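Side-chain contacts in phenylacetaldehyde dehydrogenase (Burkholderia cenocepacia, PDB 4O5H), which probably oxidises phenylacetaldehyde to phenylacetate with NAD+, as a member of the aldehyde dehydrogenase family: residues P294-L298 / D299-Q303; H455-V458 / P459-A463; F17-L20 / D21-A25; M98-L101 / A102-E106; M408-R412 / E413-G417. One frame throughout, in Å; residues are numbered along the deposited sequence.

Interaction 1: P294-L298 / D299-Q303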
loop_
_atom_site.group_PDB
_atom_site.type_symbol
_atom_site.label_atom_id
_atom_site.label_comp_id
_atom_site.label_asym_id
_atom_site.label_seq_id
_atom_site.Cartn_x
_atom_site.Cartn_y
_atom_site.Cartn_z
ATOM N N PRO A 294 -22.197 15.936 -25.928
ATOM C CA PRO A 294 -23.383 16.262 -26.718
ATOM C C PRO A 294 -23.495 15.490 -28.018
ATOM O O PRO A 294 -24.516 15.590 -28.660
ATOM C CB PRO A 294 -23.225 17.760 -27.011
ATOM C CG PRO A 294 -21.783 18.042 -26.857
ATOM C CD PRO A 294 -21.275 17.073 -25.823
ATOM N N ASP A 295 -22.489 14.707 -28.395
ATOM C CA ASP A 295 -22.566 13.939 -29.635
ATOM C C ASP A 295 -23.279 12.589 -29.505
ATOM O O ASP A 295 -23.371 11.880 -30.498
ATOM C CB ASP A 295 -21.173 13.720 -30.228
ATOM C CG ASP A 295 -20.262 12.799 -29.335
ATOM O OD1 ASP A 295 -19.897 13.215 -28.219
ATOM O OD2 ASP A 295 -19.894 11.707 -29.813
ATOM N N VAL A 296 -23.745 12.203 -28.315
ATOM C CA VAL A 296 -24.321 10.869 -28.123
ATOM C C VAL A 296 -25.663 10.645 -28.782
ATOM O O VAL A 296 -26.430 11.587 -29.031
ATOM C CB VAL A 296 -24.545 10.512 -26.617
ATOM C CG1 VAL A 296 -23.220 10.414 -25.891
ATOM C CG2 VAL A 296 -25.455 11.505 -25.925
ATOM N N ASP A 297 -25.964 9.383 -29.025
ATOM C CA ASP A 297 -27.330 8.950 -29.274
ATOM C C ASP A 297 -28.093 9.075 -27.952
ATOM O O ASP A 297 -27.676 8.502 -26.941
ATOM C CB ASP A 297 -27.340 7.489 -29.694
ATOM C CG ASP A 297 -28.737 6.968 -29.938
ATOM O OD1 ASP A 297 -29.531 6.799 -29.001
ATOM O OD2 ASP A 297 -29.053 6.691 -31.095
ATOM N N LEU A 298 -29.215 9.784 -27.962
ATOM C CA LEU A 298 -29.926 10.094 -26.718
ATOM C C LEU A 298 -30.472 8.867 -25.993
ATOM O O LEU A 298 -30.433 8.796 -24.753
ATOM C CB LEU A 298 -31.082 11.050 -26.990
ATOM C CG LEU A 298 -30.756 12.429 -27.585
ATOM C CD1 LEU A 298 -32.033 13.246 -27.690
ATOM C CD2 LEU A 298 -29.745 13.177 -26.758
ATOM N N ASP A 299 -30.964 7.888 -26.741
ATOM C CA ASP A 299 -31.489 6.678 -26.112
ATOM C C ASP A 299 -30.384 5.812 -25.522
ATOM O O ASP A 299 -30.546 5.274 -24.437
ATOM C CB ASP A 299 -32.318 5.871 -27.088
ATOM C CG ASP A 299 -33.623 6.569 -27.447
ATOM O OD1 ASP A 299 -34.281 7.156 -26.570
ATOM O OD2 ASP A 299 -33.997 6.518 -28.614
ATOM N N LYS A 300 -29.292 5.639 -26.248
ATOM C CA LYS A 300 -28.133 4.907 -25.734
ATOM C C LYS A 300 -27.594 5.553 -24.473
ATOM O O LYS A 300 -27.212 4.853 -23.495
ATOM C CB LYS A 300 -26.989 4.871 -26.768
ATOM C CG LYS A 300 -25.599 4.448 -26.198
ATOM C CD LYS A 300 -25.061 3.060 -26.562
ATOM C CE LYS A 300 -23.532 2.966 -26.502
ATOM N NZ LYS A 300 -22.795 3.720 -27.554
ATOM N N ALA A 301 -27.502 6.868 -24.489
ATOM C CA ALA A 301 -26.958 7.584 -23.332
ATOM C C ALA A 301 -27.886 7.440 -22.143
ATOM O O ALA A 301 -27.423 7.171 -21.020
ATOM C CB ALA A 301 -26.725 9.047 -23.659
ATOM N N ALA A 302 -29.185 7.546 -22.372
ATOM C CA ALA A 302 -30.128 7.460 -21.274
ATOM C C ALA A 302 -30.114 6.052 -20.674
ATOM O O ALA A 302 -30.176 5.892 -19.466
ATOM C CB ALA A 302 -31.533 7.818 -21.721
ATOM N N GLN A 303 -30.048 5.041 -21.521
ATOM C CA GLN A 303 -30.013 3.673 -21.027
ATOM C C GLN A 303 -28.719 3.467 -20.232
ATOM O O GLN A 303 -28.725 2.813 -19.216
ATOM C CB GLN A 303 -30.129 2.689 -22.193
ATOM C CG GLN A 303 -30.352 1.259 -21.773
ATOM C CD GLN A 303 -31.713 1.072 -21.125
ATOM O OE1 GLN A 303 -32.740 1.386 -21.722
ATOM N NE2 GLN A 303 -31.721 0.635 -19.883
#
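D297 caps the start of helix 298-310 with its carboxylate. Its OD1 accepts from the backbone N of K300 at 3.0 Å, and this bond is nearly straight, with an N-H...O angle of 170°. The same OD1 takes a second bond, weak and bent, from the backbone N of D299. D297 is the N-cap residue, and this one oxygen serves two amides of the first turn. K300 N meets OD1 on its anti side, about 30° out of the carboxylate plane. The torsion explains the reach: CG stands anti to the backbone N (chi1 179°), which swings the carboxylate over the first amides of the helix. The backbone then takes over. A301 N donates to D297 O at 3.0 Å, and A302 N donates to L298 O. The carboxylate of D299 lies near that of D297, with D299 OD2 4.5 Å from D297 OD1. The OD1 of D299 forms a salt bridge with R336, which probably offsets the like charge. Packing is light. The CG2 methyl of V296 rests on the CB of A301 at 3.6 Å, just ahead of the cap. D295 ties the loop to S448 and N449. The cap thus sits between strand 288-292 and helix 298-310. Helix 330-343 lies alongside, where L298 and A302 touch R336 and A302 also meets V337.

Interaction 2: H455-V458 / P459-A463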
loop_
_atom_site.group_PDB
_atom_site.type_symbol
_atom_site.label_atom_id
_atom_site.label_comp_id
_atom_site.label_asym_id
_atom_site.label_seq_id
_atom_site.Cartn_x
_atom_site.Cartn_y
_atom_site.Cartn_z
ATOM N N HIS A 455 -10.075 11.239 -25.523
ATOM C CA HIS A 455 -8.673 11.134 -25.136
ATOM C C HIS A 455 -8.130 12.359 -24.406
ATOM O O HIS A 455 -7.216 12.237 -23.630
ATOM C CB HIS A 455 -7.784 10.705 -26.310
ATOM C CG HIS A 455 -7.768 9.217 -26.477
ATOM N ND1 HIS A 455 -7.064 8.389 -25.615
ATOM C CD2 HIS A 455 -8.450 8.398 -27.313
ATOM C CE1 HIS A 455 -7.298 7.124 -25.939
ATOM N NE2 HIS A 455 -8.130 7.103 -26.963
ATOM N N LYS A 456 -8.740 13.500 -24.599
ATOM C CA LYS A 456 -8.404 14.683 -23.826
ATOM C C LYS A 456 -8.975 14.596 -22.417
ATOM O O LYS A 456 -8.424 15.158 -21.487
ATOM C CB LYS A 456 -8.909 15.949 -24.544
ATOM C CG LYS A 456 -8.105 16.309 -25.772
ATOM C CD LYS A 456 -8.802 17.413 -26.576
ATOM C CE LYS A 456 -8.019 17.744 -27.815
ATOM N NZ LYS A 456 -6.955 18.707 -27.460
ATOM N N LEU A 457 -10.091 13.903 -22.269
ATOM C CA LEU A 457 -10.804 13.844 -21.004
ATOM C C LEU A 457 -10.288 12.762 -20.055
ATOM O O LEU A 457 -10.204 13.005 -18.869
ATOM C CB LEU A 457 -12.287 13.531 -21.221
ATOM C CG LEU A 457 -13.426 13.942 -20.312
ATOM C CD1 LEU A 457 -13.039 15.221 -19.625
ATOM C CD2 LEU A 457 -14.825 14.024 -20.984
ATOM N N VAL A 458 -9.981 11.588 -20.598
ATOM C CA VAL A 458 -9.582 10.453 -19.784
ATOM C C VAL A 458 -8.463 10.821 -18.794
ATOM O O VAL A 458 -8.564 10.511 -17.635
ATOM C CB VAL A 458 -9.186 9.231 -20.642
ATOM C CG1 VAL A 458 -8.441 8.197 -19.806
ATOM C CG2 VAL A 458 -10.448 8.591 -21.224
ATOM N N PRO A 459 -7.431 11.535 -19.250
ATOM C CA PRO A 459 -6.334 11.867 -18.301
ATOM C C PRO A 459 -6.724 12.846 -17.216
ATOM O O PRO A 459 -6.057 12.885 -16.203
ATOM C CB PRO A 459 -5.285 12.553 -19.180
ATOM C CG PRO A 459 -5.544 12.008 -20.533
ATOM C CD PRO A 459 -7.053 11.876 -20.623
ATOM N N ARG A 460 -7.785 13.599 -17.419
ATOM C CA ARG A 460 -8.172 14.679 -16.498
ATOM C C ARG A 460 -9.086 14.255 -15.359
ATOM O O ARG A 460 -9.267 15.004 -14.386
ATOM C CB ARG A 460 -8.866 15.781 -17.289
ATOM C CG ARG A 460 -8.021 16.380 -18.376
ATOM C CD ARG A 460 -8.788 17.457 -19.178
ATOM N NE ARG A 460 -8.939 18.681 -18.396
ATOM C CZ ARG A 460 -9.724 19.695 -18.696
ATOM N NH1 ARG A 460 -10.489 19.692 -19.783
ATOM N NH2 ARG A 460 -9.748 20.740 -17.891
ATOM N N ILE A 461 -9.697 13.073 -15.479
ATOM C CA ILE A 461 -10.618 12.598 -14.464
ATOM C C ILE A 461 -9.841 11.780 -13.442
ATOM O O ILE A 461 -9.205 10.777 -13.802
ATOM C CB ILE A 461 -11.723 11.731 -15.088
ATOM C CG1 ILE A 461 -12.521 12.557 -16.103
ATOM C CG2 ILE A 461 -12.647 11.199 -14.010
ATOM C CD1 ILE A 461 -13.030 13.850 -15.521
ATOM N N ALA A 462 -9.896 12.189 -12.172
ATOM C CA ALA A 462 -9.113 11.476 -11.109
ATOM C C ALA A 462 -9.910 10.337 -10.559
ATOM O O ALA A 462 -10.522 10.454 -9.487
ATOM C CB ALA A 462 -8.707 12.434 -10.001
ATOM N N ALA A 463 -9.923 9.223 -11.289
ATOM C CA ALA A 463 -10.587 8.019 -10.846
ATOM C C ALA A 463 -9.745 6.791 -11.192
ATOM O O ALA A 463 -9.018 6.771 -12.198
ATOM C CB ALA A 463 -11.941 7.883 -11.469
#
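Helix 451-457 gives way here to the loop that leads to strand 465-468, and L457 O is the main acceptor at this turn. R460 N donates to L457 O at 2.9 Å, coming from well above the carbonyl plane, 52° out of it. I461 N adds a weak bond to the same oxygen at 3.4 Å. P459 has no N-H to give. Its ring is turned back against the helix instead, with P459 CD 3.0 Å from H455 O. The arm of R460 runs back along the helix. Its CG is anti to the carbonyl carbon (chi1 -59°), and the chain bends at chi3 (74°). This carries R460 CD to 3.3 Å from K456 O and the guanidinium on to a salt bridge with D429 of helix 428-436. On the buried side, L457 CD1 and I461 CD1 meet loosely at 4.3 Å in the I461 conformer given. K504 of the second subunit donates to both V458 O and I461 O, so the turn is also part of the subunit interface. Helix 451-457 and this turn link the neighbouring parallel strands 443-447 and 465-468, a beta-alpha-beta crossover.

Interaction 3: F17-L20 / D21-A25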
loop_
_atom_site.group_PDB
_atom_site.type_symbol
_atom_site.label_atom_id
_atom_site.label_comp_id
_atom_site.label_asym_id
_atom_site.label_seq_id
_atom_site.Cartn_x
_atom_site.Cartn_y
_atom_site.Cartn_z
ATOM N N PHE A 17 -41.730 -18.704 -5.512
ATOM C CA PHE A 17 -40.903 -19.145 -6.642
ATOM C C PHE A 17 -40.127 -20.366 -6.242
ATOM O O PHE A 17 -39.681 -20.448 -5.114
ATOM C CB PHE A 17 -39.996 -17.976 -7.027
ATOM C CG PHE A 17 -40.749 -16.902 -7.751
ATOM C CD1 PHE A 17 -41.205 -17.139 -9.056
ATOM C CD2 PHE A 17 -41.109 -15.727 -7.109
ATOM C CE1 PHE A 17 -41.965 -16.196 -9.740
ATOM C CE2 PHE A 17 -41.866 -14.784 -7.781
ATOM C CZ PHE A 17 -42.297 -15.014 -9.099
ATOM N N ALA A 18 -39.970 -21.318 -7.152
ATOM C CA ALA A 18 -39.416 -22.616 -6.791
ATOM C C ALA A 18 -37.935 -22.477 -6.485
ATOM O O ALA A 18 -37.263 -21.629 -7.025
ATOM C CB ALA A 18 -39.623 -23.613 -7.920
ATOM N N LEU A 19 -37.435 -23.334 -5.613
ATOM C CA LEU A 19 -36.035 -23.360 -5.279
ATOM C C LEU A 19 -35.534 -24.749 -5.567
ATOM O O LEU A 19 -36.280 -25.705 -5.442
ATOM C CB LEU A 19 -35.850 -23.093 -3.795
ATOM C CG LEU A 19 -36.175 -21.705 -3.280
ATOM C CD1 LEU A 19 -35.972 -21.671 -1.790
ATOM C CD2 LEU A 19 -35.298 -20.676 -3.956
ATOM N N LEU A 20 -34.248 -24.856 -5.886
ATOM C CA LEU A 20 -33.646 -26.166 -6.024
ATOM C C LEU A 20 -33.753 -26.895 -4.701
ATOM O O LEU A 20 -33.655 -26.292 -3.621
ATOM C CB LEU A 20 -32.174 -26.067 -6.458
ATOM C CG LEU A 20 -31.902 -25.529 -7.864
ATOM C CD1 LEU A 20 -30.413 -25.425 -8.063
ATOM C CD2 LEU A 20 -32.495 -26.422 -8.933
ATOM N N ASP A 21 -33.861 -28.211 -4.788
ATOM C CA ASP A 21 -33.734 -29.052 -3.609
ATOM C C ASP A 21 -32.448 -28.765 -2.832
ATOM O O ASP A 21 -32.464 -28.720 -1.584
ATOM C CB ASP A 21 -33.777 -30.533 -3.991
ATOM C CG ASP A 21 -35.151 -30.993 -4.443
ATOM O OD1 ASP A 21 -36.159 -30.257 -4.281
ATOM O OD2 ASP A 21 -35.228 -32.146 -4.946
ATOM N N ALA A 22 -31.326 -28.582 -3.536
ATOM C CA ALA A 22 -30.048 -28.350 -2.861
ATOM C C ALA A 22 -30.107 -27.060 -2.019
ATOM O O ALA A 22 -29.553 -27.014 -0.919
ATOM C CB ALA A 22 -28.888 -28.292 -3.857
ATOM N N THR A 23 -30.728 -26.029 -2.575
ATOM C CA THR A 23 -30.847 -24.739 -1.946
ATOM C C THR A 23 -31.656 -24.895 -0.668
ATOM O O THR A 23 -31.259 -24.411 0.397
ATOM C CB THR A 23 -31.554 -23.727 -2.874
ATOM O OG1 THR A 23 -30.852 -23.615 -4.123
ATOM C CG2 THR A 23 -31.625 -22.351 -2.205
ATOM N N ARG A 24 -32.771 -25.613 -0.765
ATOM C CA ARG A 24 -33.620 -25.870 0.394
ATOM C C ARG A 24 -32.852 -26.636 1.485
ATOM O O ARG A 24 -32.934 -26.309 2.662
ATOM C CB ARG A 24 -34.922 -26.597 -0.010
ATOM C CG ARG A 24 -35.933 -25.660 -0.674
ATOM C CD ARG A 24 -37.314 -26.317 -0.829
ATOM N NE ARG A 24 -38.122 -25.682 -1.869
ATOM C CZ ARG A 24 -38.763 -24.520 -1.740
ATOM N NH1 ARG A 24 -38.720 -23.832 -0.599
ATOM N NH2 ARG A 24 -39.445 -24.041 -2.764
ATOM N N ALA A 25 -32.105 -27.643 1.092
ATOM C CA ALA A 25 -31.319 -28.430 2.050
ATOM C C ALA A 25 -30.273 -27.574 2.741
ATOM O O ALA A 25 -30.034 -27.723 3.932
ATOM C CB ALA A 25 -30.637 -29.625 1.356
#
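The chain runs extended through residues 17-20 and turns into helix 21-28 at L20, where R24 N donates to L20 O at 3.1 Å with an N-H...O angle of 166°. L19 and R24 carry most of the side-chain contact. In the conformer given, the arginine arm reaches back along the incoming chain, extended from CG to NE (chi2 -169°, chi3 -158°). A second conformer is deposited, so the arm is probably mobile. In this one the guanidinium lies against L19, and the two side chains cross at about a right angle. L19 CB sits 3.7 Å above one face of the R24 guanidinium, toward its rim. L19 CD1 comes over a face too, 3.7 Å from R24 NH1. This is the N-terminal end of a short surface helix, with L20 in the N-cap position. L20 CB lies 3.6 Å from T23 OG1. That hydroxyl is hydrogen-bonded to E114 of helix 109-120, and the same carboxylate oxygen, OE1, accepts from L20 N. E114 therefore holds both the N-cap backbone and the first turn. F17 and L19 also pack on M350.

Interaction 4: M98-L101 / A102-E106. With EDO (1,2-ethanediol), chain H.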
loop_
_atom_site.group_PDB
_atom_site.type_symbol
_atom_site.label_atom_id
_atom_site.label_comp_id
_atom_site.label_asym_id
_atom_site.label_seq_id
_atom_site.Cartn_x
_atom_site.Cartn_y
_atom_site.Cartn_z
ATOM N N MET A 98 -7.227 -24.759 -7.592
ATOM C CA MET A 98 -8.027 -23.579 -7.946
ATOM C C MET A 98 -8.886 -23.874 -9.148
ATOM O O MET A 98 -10.036 -23.429 -9.201
ATOM C CB MET A 98 -7.126 -22.377 -8.178
ATOM C CG MET A 98 -6.445 -21.905 -6.894
ATOM S SD MET A 98 -5.410 -20.451 -7.154
ATOM C CE MET A 98 -6.652 -19.251 -7.506
ATOM N N LEU A 99 -8.359 -24.606 -10.138
ATOM C CA LEU A 99 -9.151 -24.944 -11.331
ATOM C C LEU A 99 -10.333 -25.845 -11.015
ATOM O O LEU A 99 -11.443 -25.672 -11.555
ATOM C CB LEU A 99 -8.270 -25.597 -12.412
ATOM C CG LEU A 99 -7.220 -24.690 -13.025
ATOM C CD1 LEU A 99 -6.255 -25.500 -13.893
ATOM C CD2 LEU A 99 -7.869 -23.586 -13.839
ATOM N N VAL A 100 -10.110 -26.799 -10.127
ATOM C CA VAL A 100 -11.171 -27.659 -9.622
ATOM C C VAL A 100 -12.245 -26.821 -8.935
ATOM O O VAL A 100 -13.424 -27.031 -9.148
ATOM C CB VAL A 100 -10.607 -28.721 -8.634
ATOM C CG1 VAL A 100 -11.739 -29.470 -7.932
ATOM C CG2 VAL A 100 -9.732 -29.725 -9.391
ATOM N N LEU A 101 -11.837 -25.870 -8.122
ATOM C CA LEU A 101 -12.790 -25.022 -7.436
ATOM C C LEU A 101 -13.629 -24.192 -8.404
ATOM O O LEU A 101 -14.859 -24.105 -8.236
ATOM C CB LEU A 101 -12.069 -24.120 -6.429
ATOM C CG LEU A 101 -12.923 -23.101 -5.655
ATOM C CD1 LEU A 101 -14.021 -23.818 -4.871
ATOM C CD2 LEU A 101 -12.019 -22.295 -4.744
ATOM N N ALA A 102 -13.003 -23.638 -9.444
ATOM C CA ALA A 102 -13.767 -22.905 -10.434
ATOM C C ALA A 102 -14.847 -23.778 -11.111
ATOM O O ALA A 102 -15.967 -23.325 -11.322
ATOM C CB ALA A 102 -12.846 -22.300 -11.484
ATOM N N ASP A 103 -14.494 -25.011 -11.460
ATOM C CA ASP A 103 -15.484 -25.938 -12.018
ATOM C C ASP A 103 -16.621 -26.256 -11.030
ATOM O O ASP A 103 -17.775 -26.329 -11.426
ATOM C CB ASP A 103 -14.811 -27.238 -12.431
ATOM C CG ASP A 103 -14.016 -27.116 -13.722
ATOM O OD1 ASP A 103 -14.280 -26.193 -14.530
ATOM O OD2 ASP A 103 -13.145 -28.020 -13.943
ATOM N N LEU A 104 -16.284 -26.466 -9.754
ATOM C CA LEU A 104 -17.296 -26.747 -8.748
ATOM C C LEU A 104 -18.274 -25.582 -8.594
ATOM O O LEU A 104 -19.453 -25.813 -8.403
ATOM C CB LEU A 104 -16.656 -27.085 -7.400
ATOM C CG LEU A 104 -15.947 -28.433 -7.278
ATOM C CD1 LEU A 104 -15.201 -28.525 -5.966
ATOM C CD2 LEU A 104 -16.940 -29.588 -7.338
ATOM N N ILE A 105 -17.781 -24.346 -8.679
ATOM C CA ILE A 105 -18.657 -23.178 -8.603
ATOM C C ILE A 105 -19.637 -23.182 -9.792
ATOM O O ILE A 105 -20.833 -23.063 -9.599
ATOM C CB ILE A 105 -17.865 -21.867 -8.546
ATOM C CG1 ILE A 105 -17.122 -21.783 -7.188
ATOM C CG2 ILE A 105 -18.774 -20.662 -8.774
ATOM C CD1 ILE A 105 -16.019 -20.741 -7.165
ATOM N N GLU A 106 -19.088 -23.378 -10.993
ATOM C CA GLU A 106 -19.899 -23.470 -12.173
ATOM C C GLU A 106 -20.900 -24.624 -12.113
ATOM O O GLU A 106 -22.019 -24.473 -12.564
ATOM C CB GLU A 106 -19.007 -23.573 -13.408
ATOM C CG GLU A 106 -18.330 -22.225 -13.713
ATOM C CD GLU A 106 -17.289 -22.275 -14.809
ATOM O OE1 GLU A 106 -16.907 -23.359 -15.271
ATOM O OE2 GLU A 106 -16.809 -21.202 -15.206
HETATM C C1 EDO H . -12.122 -27.223 -17.169
HETATM O O1 EDO H . -11.377 -26.918 -15.967
HETATM C C2 EDO H . -12.910 -26.022 -17.736
HETATM O O2 EDO H . -14.366 -26.176 -17.761
HETATM O O HOH W 1 -11.461 -24.678 -14.369
#
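Helix 91-107 supplies both halves of this contact, and consecutive turns are joined by regular i to i+4 bonds. A102 N donates to M98 O, D103 N to L99 O, L104 N to V100 O and I105 N to L101 O, all at 3.0 to 3.1 Å. Two apolar pairs follow the same spacing. V100 and L104 lie side by side and point the same way, with V100 CG1 4.1 Å from L104 CD1. L101 and I105 cross obliquely. L101 CG is anti to its backbone N (chi1 177°) and I105 CG1 is anti to the carbonyl carbon (chi1 -68°), which brings I105 CD1 to 4.2 Å from L101 CG. I105 CG1 also lies over L101 O at 3.4 Å. L101 and I105 both touch F139 of helix 124-145, while V100 and L104 rest on A227 of helix 215-227. The polar side belongs to D103. A water donates to L99 O at 3.0 Å and, weakly, to D103 OD1. A 1,2-ethanediol, probably from the crystallisation liquor, donates from O1 to D103 OD2 at 2.9 Å and weakly from O2 to OD1. D103 OD1 also forms a salt bridge with R140, whose other nitrogen pairs with E106. This salt bridge would favour the charged carboxylate of D103.

Interaction 5: M408-R412 / E413-G417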
loop_
_atom_site.group_PDB
_atom_site.type_symbol
_atom_site.label_atom_id
_atom_site.label_comp_id
_atom_site.label_asym_id
_atom_site.label_seq_id
_atom_site.Cartn_x
_atom_site.Cartn_y
_atom_site.Cartn_z
ATOM N N MET A 408 -25.141 20.216 -2.033
ATOM C CA MET A 408 -26.136 19.406 -1.320
ATOM C C MET A 408 -25.567 18.094 -0.842
ATOM O O MET A 408 -24.721 17.501 -1.510
ATOM C CB MET A 408 -27.312 19.092 -2.240
ATOM C CG MET A 408 -28.106 20.313 -2.662
ATOM S SD MET A 408 -29.512 19.793 -3.648
ATOM C CE MET A 408 -30.214 21.405 -4.029
ATOM N N ARG A 409 -26.071 17.600 0.275
ATOM C CA ARG A 409 -25.601 16.293 0.836
ATOM C C ARG A 409 -25.749 15.135 -0.143
ATOM O O ARG A 409 -24.843 14.323 -0.257
ATOM C CB ARG A 409 -26.345 15.939 2.096
ATOM C CG ARG A 409 -26.168 16.949 3.201
ATOM C CD ARG A 409 -26.731 16.429 4.508
ATOM N NE ARG A 409 -26.053 15.186 4.850
ATOM C CZ ARG A 409 -26.546 14.259 5.652
ATOM N NH1 ARG A 409 -27.713 14.433 6.244
ATOM N NH2 ARG A 409 -25.846 13.144 5.873
ATOM N N VAL A 410 -26.865 15.093 -0.872
ATOM C CA VAL A 410 -27.077 14.037 -1.874
ATOM C C VAL A 410 -26.066 14.032 -2.996
ATOM O O VAL A 410 -25.826 13.003 -3.595
ATOM C CB VAL A 410 -28.482 14.049 -2.527
ATOM C CG1 VAL A 410 -29.519 13.538 -1.545
ATOM C CG2 VAL A 410 -28.852 15.421 -3.071
ATOM N N VAL A 411 -25.491 15.191 -3.294
ATOM C CA VAL A 411 -24.426 15.241 -4.283
ATOM C C VAL A 411 -23.062 14.919 -3.672
ATOM O O VAL A 411 -22.231 14.291 -4.356
ATOM C CB VAL A 411 -24.382 16.602 -5.015
ATOM C CG1 VAL A 411 -23.298 16.648 -6.072
ATOM C CG2 VAL A 411 -25.739 16.921 -5.672
ATOM N N ARG A 412 -22.801 15.366 -2.450
ATOM C CA ARG A 412 -21.480 15.205 -1.850
ATOM C C ARG A 412 -21.230 13.835 -1.260
ATOM O O ARG A 412 -20.113 13.320 -1.313
ATOM C CB ARG A 412 -21.281 16.236 -0.766
ATOM C CG ARG A 412 -21.369 17.594 -1.433
ATOM C CD ARG A 412 -20.291 18.586 -1.015
ATOM N NE ARG A 412 -18.951 18.069 -1.311
ATOM C CZ ARG A 412 -18.218 18.403 -2.377
ATOM N NH1 ARG A 412 -18.655 19.284 -3.273
ATOM N NH2 ARG A 412 -17.021 17.859 -2.530
ATOM N N GLU A 413 -22.268 13.223 -0.703
ATOM C CA GLU A 413 -22.107 12.002 0.084
ATOM C C GLU A 413 -22.591 10.746 -0.651
ATOM O O GLU A 413 -23.575 10.789 -1.397
ATOM C CB GLU A 413 -22.886 12.156 1.388
ATOM C CG GLU A 413 -22.336 13.263 2.282
ATOM C CD GLU A 413 -23.127 13.444 3.554
ATOM O OE1 GLU A 413 -23.678 12.478 4.126
ATOM O OE2 GLU A 413 -23.193 14.583 4.001
ATOM N N GLU A 414 -21.919 9.638 -0.400
ATOM C CA GLU A 414 -22.294 8.325 -0.942
ATOM C C GLU A 414 -23.594 7.850 -0.297
ATOM O O GLU A 414 -23.677 7.736 0.924
ATOM C CB GLU A 414 -21.191 7.267 -0.690
ATOM C CG GLU A 414 -21.532 5.864 -1.254
ATOM C CD GLU A 414 -20.321 4.910 -1.381
ATOM O OE1 GLU A 414 -19.458 5.012 -0.548
ATOM O OE2 GLU A 414 -20.227 4.098 -2.369
ATOM N N ILE A 415 -24.572 7.547 -1.138
ATOM C CA ILE A 415 -25.901 7.114 -0.720
ATOM C C ILE A 415 -26.007 5.609 -0.693
ATOM O O ILE A 415 -26.593 5.030 0.227
ATOM C CB ILE A 415 -26.976 7.708 -1.664
ATOM C CG1 ILE A 415 -26.972 9.233 -1.549
ATOM C CG2 ILE A 415 -28.353 7.175 -1.327
ATOM C CD1 ILE A 415 -27.841 9.942 -2.583
ATOM N N PHE A 416 -25.388 4.946 -1.678
ATOM C CA PHE A 416 -25.336 3.484 -1.740
ATOM C C PHE A 416 -26.731 2.874 -1.874
ATOM O O PHE A 416 -27.065 1.871 -1.253
ATOM C CB PHE A 416 -24.578 2.883 -0.553
ATOM C CG PHE A 416 -23.734 1.668 -0.923
ATOM C CD1 PHE A 416 -22.563 1.816 -1.634
ATOM C CD2 PHE A 416 -24.115 0.380 -0.547
ATOM C CE1 PHE A 416 -21.772 0.712 -1.973
ATOM C CE2 PHE A 416 -23.358 -0.737 -0.909
ATOM C CZ PHE A 416 -22.187 -0.583 -1.610
ATOM N N GLY A 417 -27.510 3.488 -2.770
ATOM C CA GLY A 417 -28.825 3.023 -3.143
ATOM C C GLY A 417 -29.205 3.592 -4.507
ATOM O O GLY A 417 -28.389 4.250 -5.165
#
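R409 and E413 form a two-bond salt bridge one turn apart. R409 NE donates to E413 OE2 at 3.0 Å, with an N-H...O angle of 169°. R409 NH2 donates to E413 OE1 at 2.9 Å. The arginine thus grips side-on, one nitrogen to each oxygen. Both oxygens lie near the guanidinium plane, but the carboxylate is turned 44° from it. NH2 reaches OE1 on its syn side, whereas NE comes to OE2 from above the carboxylate plane. The bend at chi3 of R409 (59°) turns its NE edge toward the glutamate. OE1 has a second partner, the hydroxyl of Y371. The backbone repeats the link, since E413 N donates to R409 O at 2.8 Å. E413 is the first residue to leave the helix, so this bond and the salt bridge tie the exit to R409, the first residue of the helix. K287 NZ donates to both V410 O and E413 O. R409 N is bound by E378, and R412, in the conformer given, forms a salt bridge with D437. The apolar contact is small: I415 CD1 reaches back to V410 CG1 at 4.1 Å and to V410 O at 3.8 Å. Helix 362-378 covers R409 and I415 through Y371. V410 and V411 pack on V421 of strand 419-425, and V411 also touches strand 320-326.

Interactions 1, 2 and 5 border one seven-stranded sheet. Interaction 1 follows strand 288-292, interaction 5 precedes strand 419-425, and interaction 2 joins strands 443-447 and 465-468. The centres of interactions 1 and 2 are about 20 Å apart, and those of 2 and 5 about 23 Å. None of the five touches another. Interactions 3 and 4 lie elsewhere, their centres about 21 Å apart and 38 Å or more from interactions 1, 2 and 5. The T23 side chain of interaction 3 is about 13 Å from the sodium ion bound by V51, D119 and D212. Of the five, interaction 2 reaches the second subunit.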